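Local coordinates for protein arylesterase (Agrobacterium tumefaciens, PDB 3DCI) that probably hydrolyses ester bonds as a zinc-binding member of the GDSL-like (SGNH) hydrolase family, at residues R90-A95 with R130-I135; D103-M108 with P148-V153; G120-A125 with S175-P180. All coordinates share one frame; numbering follows the deposited sequence. Where two conformers were deposited one is given.

Interaction 1 of 3, residues R90-A95 with R130-I135; sequences RALEVA and RRLAQI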
# COMPACT_ATOMS: atom_id res chain seq x y z
N ARG A 90 8.44 4.92 7.09
CA ARG A 90 8.14 3.50 7.25
C ARG A 90 9.39 2.75 7.69
O ARG A 90 9.34 1.91 8.58
CB ARG A 90 7.64 2.89 5.93
CG ARG A 90 6.15 2.51 5.90
CD ARG A 90 5.22 3.69 5.89
NE ARG A 90 5.06 4.30 7.22
CZ ARG A 90 4.66 5.56 7.44
NH1 ARG A 90 4.36 6.38 6.44
NH2 ARG A 90 4.59 6.00 8.70
N ALA A 91 10.51 3.07 7.06
CA ALA A 91 11.78 2.45 7.39
C ALA A 91 12.29 2.88 8.76
O ALA A 91 13.01 2.11 9.41
CB ALA A 91 12.85 2.77 6.33
N LEU A 92 11.99 4.12 9.16
CA LEU A 92 12.41 4.61 10.47
C LEU A 92 11.73 3.81 11.55
O LEU A 92 12.38 3.40 12.51
CB LEU A 92 12.13 6.10 10.67
CG LEU A 92 12.50 6.68 12.04
CD1 LEU A 92 13.97 6.40 12.36
CD2 LEU A 92 12.18 8.16 12.10
N GLU A 93 10.44 3.54 11.38
CA GLU A 93 9.71 2.71 12.32
C GLU A 93 10.35 1.32 12.47
O GLU A 93 10.47 0.81 13.57
CB GLU A 93 8.25 2.56 11.88
CG GLU A 93 7.45 3.84 12.03
CD GLU A 93 6.08 3.78 11.39
OE1 GLU A 93 5.74 2.80 10.66
OE2 GLU A 93 5.33 4.76 11.63
N VAL A 94 10.75 0.71 11.36
CA VAL A 94 11.41 -0.60 11.41
C VAL A 94 12.78 -0.51 12.10
O VAL A 94 13.16 -1.39 12.90
CB VAL A 94 11.60 -1.14 9.98
CG1 VAL A 94 12.57 -2.36 9.93
CG2 VAL A 94 10.24 -1.47 9.34
N ALA A 95 13.53 0.53 11.77
CA ALA A 95 14.82 0.79 12.40
C ALA A 95 14.70 0.96 13.91
O ALA A 95 15.57 0.48 14.67
CB ALA A 95 15.51 2.03 11.76
N ARG A 130 9.72 16.96 10.33
CA ARG A 130 8.84 17.11 11.47
C ARG A 130 8.10 15.78 11.72
O ARG A 130 7.99 15.33 12.87
CB ARG A 130 7.83 18.25 11.26
CG ARG A 130 6.83 18.41 12.38
CD ARG A 130 5.72 19.39 12.03
NE ARG A 130 6.26 20.73 11.82
CZ ARG A 130 6.49 21.62 12.79
NH1 ARG A 130 6.20 21.33 14.06
NH2 ARG A 130 6.98 22.81 12.49
N ARG A 131 7.62 15.13 10.65
CA ARG A 131 6.95 13.84 10.82
C ARG A 131 7.91 12.79 11.43
O ARG A 131 7.55 12.07 12.35
CB ARG A 131 6.35 13.35 9.52
CG ARG A 131 5.61 12.01 9.60
CD ARG A 131 4.44 12.08 10.61
NE ARG A 131 3.96 10.73 10.88
CZ ARG A 131 3.35 10.35 12.00
NH1 ARG A 131 3.14 11.21 13.00
NH2 ARG A 131 2.95 9.09 12.12
N LEU A 132 9.15 12.73 10.97
CA LEU A 132 10.10 11.77 11.55
C LEU A 132 10.41 12.04 13.04
O LEU A 132 10.51 11.10 13.87
CB LEU A 132 11.39 11.77 10.74
CG LEU A 132 11.29 11.39 9.25
CD1 LEU A 132 12.65 11.35 8.58
CD2 LEU A 132 10.60 10.05 9.08
N ALA A 133 10.54 13.32 13.38
CA ALA A 133 10.70 13.71 14.78
C ALA A 133 9.54 13.20 15.63
O ALA A 133 9.74 12.61 16.69
CB ALA A 133 10.87 15.24 14.90
N GLN A 134 8.31 13.39 15.16
CA GLN A 134 7.12 12.92 15.89
C GLN A 134 7.12 11.41 16.06
O GLN A 134 6.73 10.89 17.11
CB GLN A 134 5.84 13.30 15.16
CG GLN A 134 5.56 14.77 15.14
CD GLN A 134 4.37 15.13 14.23
OE1 GLN A 134 3.86 14.31 13.41
NE2 GLN A 134 3.93 16.37 14.36
N ILE A 135 7.53 10.71 15.01
CA ILE A 135 7.66 9.26 15.08
C ILE A 135 8.64 8.83 16.17
O ILE A 135 8.33 7.96 16.99
CB ILE A 135 8.08 8.66 13.72
CG1 ILE A 135 6.90 8.77 12.74
CG2 ILE A 135 8.55 7.17 13.88
CD1 ILE A 135 7.17 8.34 11.27
O HOH W 1 3.82 9.01 8.50
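Leu92 reaches across to Leu132 and Ile135 with a single methyl. Its CD2 lies 3.9 Å from Leu132 CD2, the two side chains meeting at a slant, and also rests 3.8 Å from Leu132 O. The third neighbour of the same methyl is Ile135 CG2, at 4.2 Å. The Leu92 side chain leaves with CG trans to its own backbone N (chi1 178°), which carries CG toward helix 122-138, and CD2 makes the contacts. Ile135 CG2 also meets Glu93 CG at 4.0 Å; these two side chains cross at about a right angle. The packing joins helices 88-99 and 122-138, near-parallel neighbours on one side of the central parallel sheet of the SGNH α/β/α sandwich; the axes of segments 90-95 and 130-135 come within 10.4 Å at a crossing angle of -24°. Toward the sheet, Leu92 also touches Leu27 and Phe29 of strand 24-30. The polar groups make no direct bond between the segments. Water 1, at the guanidinium edges of both arginines, accepts from Arg90 NH2 and from Arg131 NE, at 2.9 Å from the latter. Arg90 NH2 also forms a salt bridge with Glu93 OE2 (3.3 Å), meeting the oxygen from above the carboxylate plane. Arg131 gives NH1 to Gln134 OE1 at 3.2 Å, which steadies its guanidinium over Ile135 CG1, and its side chain packs on Gly82 of a third subunit.

Interaction 2 of 3, residues D103-M108 with P148-V153; sequences DLVIIM and PKLLIV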
# COMPACT_ATOMS: atom_id res chain seq x y z
N ASP A 103 19.63 5.40 22.50
CA ASP A 103 19.84 6.63 23.26
C ASP A 103 19.69 7.87 22.39
O ASP A 103 19.31 8.92 22.87
CB ASP A 103 21.19 6.59 23.93
CG ASP A 103 21.33 5.43 24.86
OD1 ASP A 103 20.65 5.45 25.89
OD2 ASP A 103 22.12 4.52 24.56
N LEU A 104 20.03 7.73 21.10
CA LEU A 104 20.04 8.83 20.15
C LEU A 104 19.71 8.34 18.74
O LEU A 104 20.20 7.32 18.30
CB LEU A 104 21.40 9.52 20.14
CG LEU A 104 21.69 10.67 19.14
CD1 LEU A 104 20.83 11.90 19.44
CD2 LEU A 104 23.19 11.05 19.18
N VAL A 105 18.89 9.11 18.05
CA VAL A 105 18.67 8.94 16.65
C VAL A 105 19.25 10.17 15.96
O VAL A 105 18.98 11.31 16.35
CB VAL A 105 17.15 8.81 16.31
CG1 VAL A 105 16.92 8.81 14.78
CG2 VAL A 105 16.55 7.59 17.02
N ILE A 106 20.03 9.92 14.92
CA ILE A 106 20.56 10.98 14.07
C ILE A 106 19.95 10.81 12.68
O ILE A 106 20.00 9.72 12.11
CB ILE A 106 22.10 10.93 13.92
CG1 ILE A 106 22.82 10.93 15.28
CG2 ILE A 106 22.59 12.15 13.05
CD1 ILE A 106 24.40 10.75 15.19
N ILE A 107 19.36 11.85 12.13
CA ILE A 107 18.74 11.75 10.81
C ILE A 107 19.34 12.79 9.89
O ILE A 107 19.26 13.98 10.20
CB ILE A 107 17.21 11.97 10.84
CG1 ILE A 107 16.55 11.05 11.86
CG2 ILE A 107 16.60 11.82 9.40
CD1 ILE A 107 15.04 11.24 11.98
N MSE A 108 19.96 12.34 8.80
CA MSE A 108 20.40 13.20 7.71
C MSE A 108 19.64 12.86 6.42
O MSE A 108 19.95 11.89 5.75
CB MSE A 108 21.90 13.12 7.48
CG MSE A 108 22.41 14.21 6.52
SE MSE A 108 24.37 14.38 6.49
CE MSE A 108 24.78 12.88 5.36
N PRO A 148 14.48 7.96 22.64
CA PRO A 148 15.79 8.51 22.30
C PRO A 148 15.78 10.03 22.13
O PRO A 148 14.75 10.61 21.82
CB PRO A 148 16.11 7.86 20.93
CG PRO A 148 14.97 6.98 20.59
CD PRO A 148 13.85 7.27 21.51
N LYS A 149 16.96 10.64 22.27
CA LYS A 149 17.18 12.00 21.83
C LYS A 149 17.27 12.01 20.31
O LYS A 149 17.41 10.95 19.70
CB LYS A 149 18.46 12.55 22.46
CG LYS A 149 18.29 12.83 23.95
CD LYS A 149 19.62 12.94 24.66
CE LYS A 149 19.43 13.14 26.17
NZ LYS A 149 18.56 14.34 26.45
N LEU A 150 17.18 13.19 19.72
CA LEU A 150 17.19 13.36 18.26
C LEU A 150 18.16 14.47 17.87
O LEU A 150 18.15 15.55 18.44
CB LEU A 150 15.79 13.70 17.75
CG LEU A 150 15.59 13.95 16.26
CD1 LEU A 150 15.93 12.69 15.44
CD2 LEU A 150 14.17 14.44 15.95
N LEU A 151 18.97 14.18 16.87
CA LEU A 151 19.82 15.13 16.22
C LEU A 151 19.43 15.15 14.75
O LEU A 151 19.52 14.14 14.06
CB LEU A 151 21.27 14.73 16.40
CG LEU A 151 22.36 15.54 15.70
CD1 LEU A 151 22.34 17.04 16.06
CD2 LEU A 151 23.74 14.90 16.01
N ILE A 152 18.91 16.31 14.32
CA ILE A 152 18.47 16.58 12.96
C ILE A 152 19.69 17.17 12.25
O ILE A 152 20.24 18.13 12.72
CB ILE A 152 17.30 17.63 12.98
CG1 ILE A 152 16.06 16.99 13.61
CG2 ILE A 152 16.97 18.16 11.58
CD1 ILE A 152 14.94 18.03 13.98
N VAL A 153 20.13 16.54 11.15
CA VAL A 153 21.28 16.94 10.40
C VAL A 153 20.91 17.40 8.97
O VAL A 153 20.30 16.65 8.19
CB VAL A 153 22.30 15.82 10.34
CG1 VAL A 153 23.55 16.28 9.54
CG2 VAL A 153 22.72 15.39 11.77
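The flat groups joining Asp103-Met108 to Pro148-Val153 are peptide units. The N-H of Leu151 meets Val105 O, and that of Ile107 meets Leu151 O, almost end-on to the carbonyl, whereas Lys149 N approaches Asp103 O from above the carbonyl plane, 40° out of it. Two more bonds, Val105 N to Lys149 O (2.9 Å) and Val153 N to Ile107 O (2.9 Å), complete the ladder. Between its rungs the CA-H of Ile106 also leans on Leu151 O, with CA to O at 3.3 Å. One face of the sheet carries Leu104, Ile106, Met108, Lys149, Leu151 and Val153. On it Ile106 CG2 presses against Val153 CG2 at 3.5 Å, a tight methyl pair, while Ile106 CG1 lies alongside Leu151 CD2. The selenium of Met108, a selenomethionine, sits 3.7 Å from Val153 CG1. Helices 51-59 and 212-229 pack on this face. The other bears Val105, Ile107, Leu150 and Ile152, packed against helix 122-138; there Leu150 CD1 touches both Ile107 CD1 (3.9 Å) and Val105 CG1 (4.1 Å). At the start of the strands Val105 CG2 runs beside the ring of Pro148, 3.9 Å from its CB. Parallel in-register strands linked through helix 122-138 make a β-α-β crossover at the middle of the five-stranded sheet of the SGNH hydrolase fold.

Interaction 3 of 3, residues G120-A125 with S175-P180; sequences GRAEAA and SMRLAP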
# COMPACT_ATOMS: atom_id res chain seq x y z
N GLY A 120 10.34 19.62 -5.49
CA GLY A 120 11.43 20.47 -5.92
C GLY A 120 11.84 21.52 -4.92
O GLY A 120 12.71 22.32 -5.23
N ARG A 121 11.28 21.47 -3.70
CA ARG A 121 11.43 22.56 -2.71
C ARG A 121 11.71 22.06 -1.29
O ARG A 121 11.44 20.93 -0.96
CB ARG A 121 10.16 23.41 -2.69
CG ARG A 121 9.93 24.22 -3.97
CD ARG A 121 8.64 25.01 -3.87
NE ARG A 121 8.66 25.94 -2.73
CZ ARG A 121 9.03 27.23 -2.82
NH1 ARG A 121 9.40 27.76 -3.99
NH2 ARG A 121 9.01 28.01 -1.74
N ALA A 122 12.21 22.95 -0.46
CA ALA A 122 12.60 22.63 0.91
C ALA A 122 11.41 22.34 1.84
O ALA A 122 11.59 21.61 2.84
CB ALA A 122 13.46 23.76 1.48
N GLU A 123 10.23 22.89 1.51
CA GLU A 123 9.02 22.75 2.35
C GLU A 123 8.73 21.29 2.64
O GLU A 123 8.44 20.92 3.77
CB GLU A 123 7.75 23.35 1.69
CG GLU A 123 7.54 24.86 1.83
CD GLU A 123 8.28 25.68 0.75
OE1 GLU A 123 9.08 25.08 -0.01
OE2 GLU A 123 8.07 26.92 0.68
N ALA A 124 8.78 20.47 1.59
CA ALA A 124 8.51 19.05 1.74
C ALA A 124 9.53 18.36 2.67
O ALA A 124 9.18 17.43 3.42
CB ALA A 124 8.45 18.34 0.34
N ALA A 125 10.79 18.79 2.62
CA ALA A 125 11.81 18.22 3.47
C ALA A 125 11.58 18.58 4.93
O ALA A 125 11.67 17.69 5.78
CB ALA A 125 13.21 18.62 3.03
N SER A 175 18.18 23.55 -1.75
CA SER A 175 19.03 22.76 -0.87
C SER A 175 19.65 23.61 0.25
O SER A 175 19.89 23.11 1.35
CB SER A 175 20.13 22.07 -1.66
OG SER A 175 21.06 23.01 -2.18
N MSE A 176 19.91 24.89 -0.07
CA MSE A 176 20.52 25.82 0.87
C MSE A 176 19.53 26.29 1.94
O MSE A 176 19.92 26.87 2.96
CB MSE A 176 21.07 27.04 0.12
CG MSE A 176 22.31 26.78 -0.73
SE MSE A 176 22.83 28.41 -1.64
CE MSE A 176 24.50 27.84 -2.48
N ARG A 177 18.24 26.04 1.72
CA ARG A 177 17.21 26.37 2.70
C ARG A 177 17.08 25.30 3.79
O ARG A 177 16.43 25.53 4.81
CB ARG A 177 15.84 26.54 2.02
CG ARG A 177 15.68 27.74 1.08
CD ARG A 177 14.28 27.69 0.42
NE ARG A 177 13.19 27.93 1.39
CZ ARG A 177 11.91 27.56 1.24
NH1 ARG A 177 11.48 26.90 0.16
NH2 ARG A 177 11.02 27.86 2.20
N LEU A 178 17.67 24.13 3.58
CA LEU A 178 17.49 23.03 4.53
C LEU A 178 18.10 23.34 5.89
O LEU A 178 17.48 23.08 6.92
CB LEU A 178 18.03 21.71 3.97
CG LEU A 178 17.29 21.14 2.75
CD1 LEU A 178 17.98 19.86 2.22
CD2 LEU A 178 15.83 20.84 3.07
N ALA A 179 19.30 23.92 5.91
CA ALA A 179 19.96 24.26 7.19
C ALA A 179 19.11 25.20 8.07
O ALA A 179 18.72 24.82 9.17
CB ALA A 179 21.33 24.84 6.96
N PRO A 180 18.77 26.40 7.56
CA PRO A 180 17.98 27.30 8.41
C PRO A 180 16.59 26.77 8.75
O PRO A 180 16.11 27.04 9.85
CB PRO A 180 17.89 28.59 7.58
CG PRO A 180 18.18 28.18 6.19
CD PRO A 180 19.11 27.03 6.27
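A salt-bridge network of Arg121, Glu123 and Arg177 ties together the N-terminal ends of helices 122-138 and 178-189, two neighbouring helices of the SGNH α/β fold. Both guanidiniums converge on the Glu123 carboxylate. Arg121 grips it side-on, NE to OE1 at 2.9 Å and NH2 to the syn lone pair of OE2 at 2.8 Å, the second bond nearly straight (175°). From across the contact Arg177 NH1 donates to Glu123 OE1 at 3.0 Å, coming from the opposite face of the carboxylate plane to Arg121 NE; weak bonds run from NH1 and NH2 to OE2. The carboxylate and the Arg177 guanidinium are turned 73° apart. Arg121 NH2 and Arg177 NH1 are only 3.3 Å apart, a closeness that the shared carboxylate probably makes tolerable. Gln174 OE1, the strongest polar partner of Arg177, also accepts from its NH1 and takes the backbone N-H of Ala122, stitching the two ends further. Ala122 CB lies over one face of the Arg177 guanidinium, near its rim, and meets Arg177 CB at 3.7 Å. Deeper in, Leu178 turns one methyl to Ala122 and Ala125 of the facing helix: CD2 is 4.1 Å from Ala122 CB and a tight 3.4 Å from Ala125 CB.

Overall arrangement
Helix 122-138 runs through the whole set: its N-terminal end enters interaction 3, its later turns enter interaction 1, and it links the two strands of interaction 2. Interactions 1 and 2 have centres about 11 Å apart and touch, Ala133 CB lying 3.6 Å from Leu150 CD2 and Leu132 CB 3.9 Å from Ile107 CD1, so helix 122-138 packs directly on the strands. Interaction 3 is centred about 19 Å from each of the others and touches neither. Interaction 2 comes near the zinc: the side chain of Leu151 is about 4 Å from that of His192, which binds the ion with Asp228, and about 8 Å from the ion itself.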